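Local coordinates for transcriptional regulator (AraC-type DNA-binding domain-containing proteins) (Chromobacterium violaceum, PDB 3OIO), which probably acts as a sequence-specific DNA-binding transcription factor of the AraC family, this piece being its helix-turn-helix DNA-binding domain, at residues S14-N19 / S53-E58; L24-I29 / V35-L40; R65-Q70 / G79-F84. One frame throughout, in Å; residues are numbered along the deposited sequence. Where two conformers were deposited one is given.

Contact 1 (S14-N19 / S53-E58); sequences SLMEAN and SKYYLE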
loop_
_atom_site.group_PDB
_atom_site.type_symbol
_atom_site.label_atom_id
_atom_site.label_comp_id
_atom_site.label_asym_id
_atom_site.label_seq_id
_atom_site.Cartn_x
_atom_site.Cartn_y
_atom_site.Cartn_z
ATOM N N SER A 14 10.733 2.818 -1.377
ATOM C CA SER A 14 10.789 3.211 -2.790
ATOM C C SER A 14 10.626 2.013 -3.718
ATOM O O SER A 14 9.932 2.094 -4.739
ATOM C CB SER A 14 12.110 3.944 -3.095
ATOM O OG SER A 14 12.070 5.222 -2.482
ATOM N N LEU A 15 11.237 0.884 -3.347
ATOM C CA LEU A 15 11.096 -0.312 -4.143
ATOM C C LEU A 15 9.643 -0.787 -4.125
ATOM O O LEU A 15 9.081 -1.150 -5.173
ATOM C CB LEU A 15 12.021 -1.387 -3.592
ATOM C CG LEU A 15 11.995 -2.721 -4.312
ATOM C CD1 LEU A 15 12.422 -2.562 -5.800
ATOM C CD2 LEU A 15 12.946 -3.668 -3.548
HETATM N N MSE A 16 9.019 -0.753 -2.946
HETATM C CA MSE A 16 7.596 -1.166 -2.862
HETATM C C MSE A 16 6.722 -0.264 -3.751
HETATM O O MSE A 16 5.818 -0.756 -4.421
HETATM C CB MSE A 16 7.089 -1.134 -1.416
HETATM C CG MSE A 16 7.820 -2.158 -0.530
HETATM SE SE MSE A 16 7.432 -1.714 1.309
HETATM C CE MSE A 16 7.138 -3.318 2.144
ATOM N N GLU A 17 6.993 1.037 -3.738
ATOM C CA GLU A 17 6.232 2.000 -4.539
ATOM C C GLU A 17 6.329 1.756 -6.041
ATOM O O GLU A 17 5.415 2.164 -6.777
ATOM C CB GLU A 17 6.680 3.440 -4.209
ATOM C CG GLU A 17 6.243 3.846 -2.829
ATOM C CD GLU A 17 6.749 5.204 -2.388
ATOM O OE1 GLU A 17 7.635 5.798 -3.060
ATOM O OE2 GLU A 17 6.267 5.678 -1.326
ATOM N N ALA A 18 7.401 1.094 -6.489
ATOM C CA ALA A 18 7.566 0.739 -7.894
ATOM C C ALA A 18 6.899 -0.582 -8.268
ATOM O O ALA A 18 6.950 -0.974 -9.440
ATOM C CB ALA A 18 9.069 0.690 -8.271
ATOM N N ASN A 19 6.239 -1.235 -7.308
ATOM C CA ASN A 19 5.700 -2.592 -7.509
ATOM C C ASN A 19 4.370 -2.716 -6.772
ATOM O O ASN A 19 4.262 -3.358 -5.716
ATOM C CB ASN A 19 6.710 -3.623 -6.999
ATOM C CG ASN A 19 7.940 -3.693 -7.874
ATOM O OD1 ASN A 19 7.940 -4.367 -8.912
ATOM N ND2 ASN A 19 8.997 -2.970 -7.476
ATOM N N SER A 53 4.666 -6.275 5.368
ATOM C CA SER A 53 3.489 -6.680 4.593
ATOM C C SER A 53 2.311 -5.741 4.859
ATOM O O SER A 53 1.509 -5.442 3.959
ATOM C CB SER A 53 3.110 -8.130 4.910
ATOM O OG SER A 53 2.809 -8.243 6.278
ATOM N N LYS A 54 2.206 -5.269 6.089
ATOM C CA LYS A 54 1.105 -4.351 6.424
ATOM C C LYS A 54 1.328 -2.956 5.883
ATOM O O LYS A 54 0.373 -2.324 5.379
ATOM C CB LYS A 54 0.824 -4.359 7.924
ATOM C CG LYS A 54 0.205 -5.708 8.324
ATOM C CD LYS A 54 -0.050 -5.810 9.822
ATOM C CE LYS A 54 -0.603 -7.207 10.168
ATOM N NZ LYS A 54 -0.992 -7.370 11.616
ATOM N N TYR A 55 2.586 -2.495 5.883
ATOM C CA TYR A 55 2.870 -1.217 5.245
ATOM C C TYR A 55 2.595 -1.336 3.724
ATOM O O TYR A 55 2.064 -0.419 3.094
ATOM C CB TYR A 55 4.331 -0.771 5.516
ATOM C CG TYR A 55 4.589 0.589 4.959
ATOM C CD1 TYR A 55 4.346 1.735 5.712
ATOM C CD2 TYR A 55 5.007 0.732 3.625
ATOM C CE1 TYR A 55 4.539 3.015 5.149
ATOM C CE2 TYR A 55 5.189 1.984 3.052
ATOM C CZ TYR A 55 4.978 3.121 3.825
ATOM O OH TYR A 55 5.156 4.366 3.258
ATOM N N TYR A 56 2.958 -2.470 3.134
ATOM C CA TYR A 56 2.721 -2.665 1.690
ATOM C C TYR A 56 1.217 -2.589 1.366
ATOM O O TYR A 56 0.802 -1.991 0.352
ATOM C CB TYR A 56 3.288 -4.036 1.260
ATOM C CG TYR A 56 3.968 -4.046 -0.099
ATOM C CD1 TYR A 56 3.574 -3.151 -1.128
ATOM C CD2 TYR A 56 4.974 -4.986 -0.377
ATOM C CE1 TYR A 56 4.221 -3.168 -2.380
ATOM C CE2 TYR A 56 5.621 -5.022 -1.623
ATOM C CZ TYR A 56 5.229 -4.134 -2.622
ATOM O OH TYR A 56 5.869 -4.211 -3.830
ATOM N N LEU A 57 0.410 -3.169 2.238
ATOM C CA LEU A 57 -1.046 -3.068 2.089
ATOM C C LEU A 57 -1.465 -1.581 2.183
ATOM O O LEU A 57 -2.289 -1.122 1.380
ATOM C CB LEU A 57 -1.754 -3.879 3.165
ATOM C CG LEU A 57 -3.296 -3.788 3.123
ATOM C CD1 LEU A 57 -3.872 -4.319 1.780
ATOM C CD2 LEU A 57 -3.927 -4.539 4.361
ATOM N N GLU A 58 -0.921 -0.838 3.155
ATOM C CA GLU A 58 -1.255 0.593 3.236
ATOM C C GLU A 58 -0.922 1.329 1.930
ATOM O O GLU A 58 -1.678 2.184 1.475
ATOM C CB GLU A 58 -0.478 1.297 4.352
ATOM C CG GLU A 58 -0.768 0.815 5.745
ATOM C CD GLU A 58 0.058 1.607 6.760
ATOM O OE1 GLU A 58 0.058 2.851 6.701
ATOM O OE2 GLU A 58 0.743 0.983 7.597
HETATM O O HOH W 1 4.775 4.334 0.489
#

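Contact 2 (L24-I29 / V35-L40); sequences LSTDDI and VSRRQL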
loop_
_atom_site.group_PDB
_atom_site.type_symbol
_atom_site.label_atom_id
_atom_site.label_comp_id
_atom_site.label_asym_id
_atom_site.label_seq_id
_atom_site.Cartn_x
_atom_site.Cartn_y
_atom_site.Cartn_z
ATOM N N LEU A 24 6.045 -7.115 -4.440
ATOM C CA LEU A 24 7.128 -8.032 -4.092
ATOM C C LEU A 24 6.858 -8.720 -2.750
ATOM O O LEU A 24 6.282 -8.122 -1.847
ATOM C CB LEU A 24 8.424 -7.258 -4.001
ATOM C CG LEU A 24 8.847 -6.513 -5.274
ATOM C CD1 LEU A 24 10.164 -5.786 -5.019
ATOM C CD2 LEU A 24 8.987 -7.461 -6.411
ATOM N N SER A 25 7.297 -9.979 -2.593
ATOM C CA SER A 25 7.276 -10.560 -1.275
ATOM C C SER A 25 8.221 -9.773 -0.352
ATOM O O SER A 25 9.173 -9.124 -0.821
ATOM C CB SER A 25 7.701 -12.037 -1.339
ATOM O OG SER A 25 9.088 -12.101 -1.624
ATOM N N THR A 26 8.002 -9.869 0.962
ATOM C CA THR A 26 8.934 -9.235 1.937
ATOM C C THR A 26 10.370 -9.744 1.747
ATOM O O THR A 26 11.331 -8.968 1.793
ATOM C CB THR A 26 8.498 -9.630 3.383
ATOM O OG1 THR A 26 7.241 -9.052 3.626
ATOM C CG2 THR A 26 9.486 -9.066 4.416
ATOM N N ASP A 27 10.504 -11.056 1.508
ATOM C CA ASP A 27 11.819 -11.620 1.254
ATOM C C ASP A 27 12.485 -10.984 0.056
ATOM O O ASP A 27 13.688 -10.722 0.100
ATOM C CB ASP A 27 11.724 -13.126 1.031
ATOM C CG ASP A 27 10.906 -13.820 2.142
ATOM O OD1 ASP A 27 9.723 -13.472 2.342
ATOM O OD2 ASP A 27 11.423 -14.688 2.828
ATOM N N ASP A 28 11.727 -10.793 -1.023
ATOM C CA ASP A 28 12.285 -10.158 -2.212
ATOM C C ASP A 28 12.669 -8.707 -1.983
ATOM O O ASP A 28 13.713 -8.257 -2.503
ATOM C CB ASP A 28 11.351 -10.285 -3.418
ATOM C CG ASP A 28 11.506 -11.634 -4.115
ATOM O OD1 ASP A 28 12.406 -12.440 -3.742
ATOM O OD2 ASP A 28 10.753 -11.905 -5.065
ATOM N N ILE A 29 11.881 -7.972 -1.195
ATOM C CA ILE A 29 12.283 -6.594 -0.862
ATOM C C ILE A 29 13.627 -6.631 -0.137
ATOM O O ILE A 29 14.557 -5.881 -0.477
ATOM C CB ILE A 29 11.270 -5.901 0.051
ATOM C CG1 ILE A 29 9.888 -5.839 -0.606
ATOM C CG2 ILE A 29 11.745 -4.467 0.418
ATOM C CD1 ILE A 29 8.810 -5.563 0.390
ATOM N N VAL A 35 19.429 -6.514 2.865
ATOM C CA VAL A 35 19.402 -6.809 4.302
ATOM C C VAL A 35 18.717 -8.148 4.502
ATOM O O VAL A 35 18.047 -8.632 3.575
ATOM C CB VAL A 35 18.670 -5.695 5.126
ATOM C CG1 VAL A 35 19.403 -4.351 4.987
ATOM C CG2 VAL A 35 17.159 -5.551 4.720
ATOM N N SER A 36 18.864 -8.763 5.682
ATOM C CA SER A 36 18.094 -9.984 5.939
ATOM C C SER A 36 16.623 -9.684 6.123
ATOM O O SER A 36 16.236 -8.532 6.378
ATOM C CB SER A 36 18.601 -10.693 7.203
ATOM O OG SER A 36 18.231 -9.902 8.341
ATOM N N ARG A 37 15.797 -10.721 6.010
ATOM C CA ARG A 37 14.385 -10.529 6.268
ATOM C C ARG A 37 14.151 -9.960 7.692
ATOM O O ARG A 37 13.355 -9.029 7.893
ATOM C CB ARG A 37 13.604 -11.835 6.015
ATOM C CG ARG A 37 12.155 -11.619 6.343
ATOM C CD ARG A 37 11.322 -12.793 5.925
ATOM N NE ARG A 37 10.167 -12.896 6.780
ATOM C CZ ARG A 37 9.269 -13.859 6.669
ATOM N NH1 ARG A 37 9.352 -14.718 5.674
ATOM N NH2 ARG A 37 8.244 -13.902 7.496
ATOM N N ARG A 38 14.826 -10.543 8.683
ATOM C CA ARG A 38 14.703 -10.086 10.056
ATOM C C ARG A 38 15.067 -8.606 10.181
ATOM O O ARG A 38 14.390 -7.843 10.877
ATOM C CB ARG A 38 15.574 -10.949 10.959
ATOM C CG ARG A 38 15.506 -10.568 12.409
ATOM C CD ARG A 38 16.272 -11.651 13.111
ATOM N NE ARG A 38 16.470 -11.454 14.513
ATOM C CZ ARG A 38 17.264 -12.247 15.233
ATOM N NH1 ARG A 38 17.932 -13.266 14.647
ATOM N NH2 ARG A 38 17.398 -12.023 16.536
ATOM N N GLN A 39 16.146 -8.211 9.521
ATOM C CA GLN A 39 16.563 -6.810 9.578
ATOM C C GLN A 39 15.549 -5.889 8.923
ATOM O O GLN A 39 15.312 -4.798 9.419
ATOM C CB GLN A 39 17.915 -6.642 8.923
ATOM C CG GLN A 39 18.984 -7.249 9.809
ATOM C CD GLN A 39 20.312 -7.439 9.155
ATOM O OE1 GLN A 39 20.467 -7.438 7.889
ATOM N NE2 GLN A 39 21.325 -7.622 10.022
ATOM N N LEU A 40 14.925 -6.335 7.830
ATOM C CA LEU A 40 13.939 -5.504 7.169
ATOM C C LEU A 40 12.743 -5.340 8.116
ATOM O O LEU A 40 12.195 -4.235 8.284
ATOM C CB LEU A 40 13.471 -6.155 5.850
ATOM C CG LEU A 40 12.500 -5.276 5.032
ATOM C CD1 LEU A 40 13.191 -4.014 4.474
ATOM C CD2 LEU A 40 11.855 -6.116 3.917
#

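Contact 3 (R65-Q70 / G79-F84); sequences RQLLQQ and GLACGF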
loop_
_atom_site.group_PDB
_atom_site.type_symbol
_atom_site.label_atom_id
_atom_site.label_comp_id
_atom_site.label_asym_id
_atom_site.label_seq_id
_atom_site.Cartn_x
_atom_site.Cartn_y
_atom_site.Cartn_z
ATOM N N ARG A 65 -6.877 4.610 -3.419
ATOM C CA ARG A 65 -7.539 5.887 -3.139
ATOM C C ARG A 65 -7.283 6.884 -4.275
ATOM O O ARG A 65 -8.222 7.594 -4.722
ATOM C CB ARG A 65 -7.056 6.431 -1.778
ATOM C CG ARG A 65 -7.639 7.813 -1.426
ATOM C CD ARG A 65 -7.339 8.173 0.010
ATOM N NE ARG A 65 -7.883 9.482 0.322
ATOM C CZ ARG A 65 -7.214 10.642 0.177
ATOM N NH1 ARG A 65 -5.963 10.645 -0.270
ATOM N NH2 ARG A 65 -7.804 11.810 0.466
ATOM N N GLN A 66 -6.025 6.967 -4.726
ATOM C CA GLN A 66 -5.688 7.814 -5.866
ATOM C C GLN A 66 -6.513 7.469 -7.107
ATOM O O GLN A 66 -7.015 8.372 -7.785
ATOM C CB GLN A 66 -4.164 7.799 -6.154
ATOM C CG GLN A 66 -3.294 8.377 -5.005
ATOM C CD GLN A 66 -1.776 8.184 -5.200
ATOM O OE1 GLN A 66 -1.296 7.079 -5.451
ATOM N NE2 GLN A 66 -1.029 9.249 -5.038
ATOM N N LEU A 67 -6.682 6.178 -7.390
ATOM C CA LEU A 67 -7.476 5.722 -8.549
ATOM C C LEU A 67 -8.989 6.000 -8.385
ATOM O O LEU A 67 -9.684 6.309 -9.359
ATOM C CB LEU A 67 -7.233 4.229 -8.821
ATOM C CG LEU A 67 -5.796 3.870 -9.239
ATOM C CD1 LEU A 67 -5.645 2.342 -9.268
ATOM C CD2 LEU A 67 -5.400 4.462 -10.596
ATOM N N LEU A 68 -9.475 5.916 -7.156
ATOM C CA LEU A 68 -10.865 6.229 -6.858
ATOM C C LEU A 68 -11.148 7.687 -7.064
ATOM O O LEU A 68 -12.274 8.065 -7.443
ATOM C CB LEU A 68 -11.195 5.848 -5.426
ATOM C CG LEU A 68 -11.316 4.309 -5.260
ATOM C CD1 LEU A 68 -11.166 3.963 -3.786
ATOM C CD2 LEU A 68 -12.664 3.773 -5.825
ATOM N N GLN A 69 -10.139 8.509 -6.815
ATOM C CA GLN A 69 -10.321 9.943 -6.979
ATOM C C GLN A 69 -10.127 10.410 -8.425
ATOM O O GLN A 69 -10.600 11.496 -8.771
ATOM C CB GLN A 69 -9.442 10.721 -6.006
ATOM C CG GLN A 69 -9.845 10.487 -4.575
ATOM C CD GLN A 69 -8.986 11.205 -3.597
ATOM O OE1 GLN A 69 -7.794 11.435 -3.827
ATOM N NE2 GLN A 69 -9.561 11.537 -2.471
ATOM N N GLN A 70 -9.504 9.579 -9.276
ATOM C CA GLN A 70 -9.168 9.990 -10.657
ATOM C C GLN A 70 -9.526 9.118 -11.856
ATOM O O GLN A 70 -9.104 9.428 -12.975
ATOM C CB GLN A 70 -7.684 10.261 -10.740
ATOM C CG GLN A 70 -7.204 11.077 -9.577
ATOM C CD GLN A 70 -5.738 11.304 -9.603
ATOM O OE1 GLN A 70 -5.093 11.212 -10.661
ATOM N NE2 GLN A 70 -5.177 11.630 -8.446
ATOM N N GLY A 79 -9.513 -2.494 -7.530
ATOM C CA GLY A 79 -9.028 -3.529 -6.584
ATOM C C GLY A 79 -8.005 -4.421 -7.272
ATOM O O GLY A 79 -6.947 -4.701 -6.707
ATOM N N LEU A 80 -8.289 -4.861 -8.490
ATOM C CA LEU A 80 -7.335 -5.746 -9.207
ATOM C C LEU A 80 -6.015 -5.043 -9.538
ATOM O O LEU A 80 -4.940 -5.616 -9.394
ATOM C CB LEU A 80 -7.970 -6.278 -10.517
ATOM C CG LEU A 80 -8.957 -7.426 -10.403
ATOM C CD1 LEU A 80 -9.707 -7.615 -11.755
ATOM C CD2 LEU A 80 -8.243 -8.718 -10.038
ATOM N N ALA A 81 -6.094 -3.775 -9.928
ATOM C CA ALA A 81 -4.906 -2.979 -10.253
ATOM C C ALA A 81 -4.013 -2.722 -9.049
ATOM O O ALA A 81 -2.845 -2.369 -9.206
ATOM C CB ALA A 81 -5.342 -1.618 -10.859
ATOM N N CYS A 82 -4.565 -2.864 -7.839
ATOM C CA CYS A 82 -3.793 -2.601 -6.640
ATOM C C CYS A 82 -3.496 -3.896 -5.898
ATOM O O CYS A 82 -3.145 -3.874 -4.711
ATOM C CB CYS A 82 -4.509 -1.585 -5.744
ATOM S SG CYS A 82 -4.675 0.006 -6.551
ATOM N N GLY A 83 -3.612 -5.026 -6.602
ATOM C CA GLY A 83 -3.132 -6.318 -6.085
ATOM C C GLY A 83 -4.128 -7.123 -5.258
ATOM O O GLY A 83 -3.740 -8.115 -4.634
ATOM N N PHE A 84 -5.382 -6.686 -5.204
ATOM C CA PHE A 84 -6.415 -7.380 -4.434
ATOM C C PHE A 84 -6.979 -8.525 -5.256
ATOM O O PHE A 84 -6.871 -8.511 -6.478
ATOM C CB PHE A 84 -7.495 -6.383 -3.970
ATOM C CG PHE A 84 -6.961 -5.407 -2.993
ATOM C CD1 PHE A 84 -6.961 -5.711 -1.628
ATOM C CD2 PHE A 84 -6.362 -4.222 -3.430
ATOM C CE1 PHE A 84 -6.405 -4.819 -0.696
ATOM C CE2 PHE A 84 -5.800 -3.320 -2.501
ATOM C CZ PHE A 84 -5.830 -3.640 -1.127
#

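Contact 1 (S14-N19 / S53-E58)
Met-16, present as selenomethionine, lies along one face of the Tyr-56 ring. Its CB starts over the hydroxyl end of the ring, 3.6 Å from Tyr-56 CE1. With CG beside its own backbone N (chi1 -64°), the chain then crosses the face: CG stands 3.9 Å from the ring centroid, 14° off the normal, as a CH-pi contact. SE follows over the same face in a Met-aromatic contact, and also approaches the Tyr-55 ring obliquely, 4.2 Å from its CD2. The bend at chi3 turns the terminal CE back down to Tyr-56 CD2, 3.7 Å away, near the root of the ring.

At the other end of Tyr-56, its OH donates to Asn-19 O over 2.6 Å, in the carbonyl plane on a lone pair. Asn-19 is steadied by its own side chain, whose ND2 bonds Leu-15 O at 2.9 Å. One water links Glu-17 OE2, to which it donates, with Tyr-55 OH at the margin.

The contact fastens the end of helix 7-17 to the early turns of helix 52-70, the long helix that joins the two helix-turn-helix units of the AraC fold. Helix 26-33 completes the core through Ile-29, which in one of its two conformers touches both Met-16 and Tyr-56, while Tyr-56 OH is also hydrogen-bonded to Leu-24 N.

Contact 2 (L24-I29 / V35-L40)
Arg-37 sets off with CG trans to its backbone N (chi1 178°) and stays extended as far as NE, a course that carries its CD and NH1 past the carboxylate of Asp-27. Leu-40, one turn later, uses a similar first torsion (chi1 -175°) to push CD2 into the flank of helix 26-33.

The polar half of the contact is loose. Asp-27 OD2 lies near the guanidinium plane, at its edge, 3.5 Å from Arg-37 NH1, and Asp-27 OD1 is scarcely farther from that nitrogen, at 3.6 Å. The carboxylate and guanidinium planes are turned 82° to each other, so this is a long salt bridge without the paired fork of a coplanar one. Arg-37 has its stronger polar partner in Glu-41, which takes NE.

The apolar half is closer. Leu-40 CD2 meets Thr-26 on two fronts, 3.6 Å from the backbone O and 3.8 Å from CG2, and it also rests on CG2 of Ile-29, in one of that residue's two conformers. Thr-26 CG2 further brushes the CG of Arg-37.

Both helices are capped where they begin. Ser-25 OG accepts from Asp-28 N at 3.0 Å. Ser-36 and Gln-39 form a full capping box: Gln-39 N reaches Ser-36 OG over 2.9 Å, and Gln-39 OE1 takes Ser-36 N in return.

Helices 26-33 and 37-47 make up the first helix-turn-helix of the domain, the second of them probably the recognition helix, as in AraC relatives. On the side of helix 7-17, Ile-29 packs on Ala-12, while Thr-26 touches Pro-52 at the start of helix 52-70.

Contact 3 (R65-Q70 / G79-F84)
Within 65-70, Leu-67 alone reaches across to 79-84, and it does so with a single methyl: CD1 sits 3.7 Å from Cys-82 SG. Its chain stretches outward (chi2 171°) to span a gap in which the nearest CA atoms, those of Leu-67 and Ala-81, are 9.2 Å apart. Cys-82 is buried, and its SG is the tight point of the contact.

Away from that point the packing slackens quickly. The same CD1 comes no closer than 4.3 Å to the CB of Ala-81, and the whole contact buries a mere 83 Å². Ala-81 and Leu-67 both remain partly exposed, which makes theirs the solvent side.

The backbone that presents Cys-82 is firmly organised. Helix 75-81 ends in a Schellman motif: Phe-84 N bonds Gly-79 O at 2.9 Å, and Gly-83 N bonds Leu-80 O at 3.1 Å. Gly-83, with its positive phi of 89°, turns the chain there. Gly-79 O is gripped twice, by Cys-82 N and Phe-84 N from opposite faces of its plane, and it also lies at the edge of the Phe-84 ring.

The contact joins the later turns of the long linker helix 52-70 to the first helix of the second helix-turn-helix. Leu-67 also touches Ile-78 of helix 75-81, and Cys-82 leans on Arg-63 and Ala-64 of helix 52-70. Helix 87-98 closes the neighbouring side, where its Tyr-94 meets Leu-68 and its Phe-90 meets the ring of Phe-84.

How the contacts relate
Helix 52-70 ties the domain together, giving its early turns to contact 1 and its later turns to contact 3, whose centres are about 14 Å apart. The two meet where Leu-57 CD1 packs 3.6 Å from Phe-84 CZ. Contacts 1 and 2, with centres about 12 Å apart, share one core, and Leu-15 CG, 3.6 Å from Leu-24 CD1, links them directly. Contacts 2 and 3 lie on opposite sides of the chain's centre, about 25 Å between centres and about 9 Å between nearest atoms. Contact 2 lies within the first helix-turn-helix and contact 3 anchors the second to the linker helix, which probably sets their spacing on DNA, as in AraC relatives.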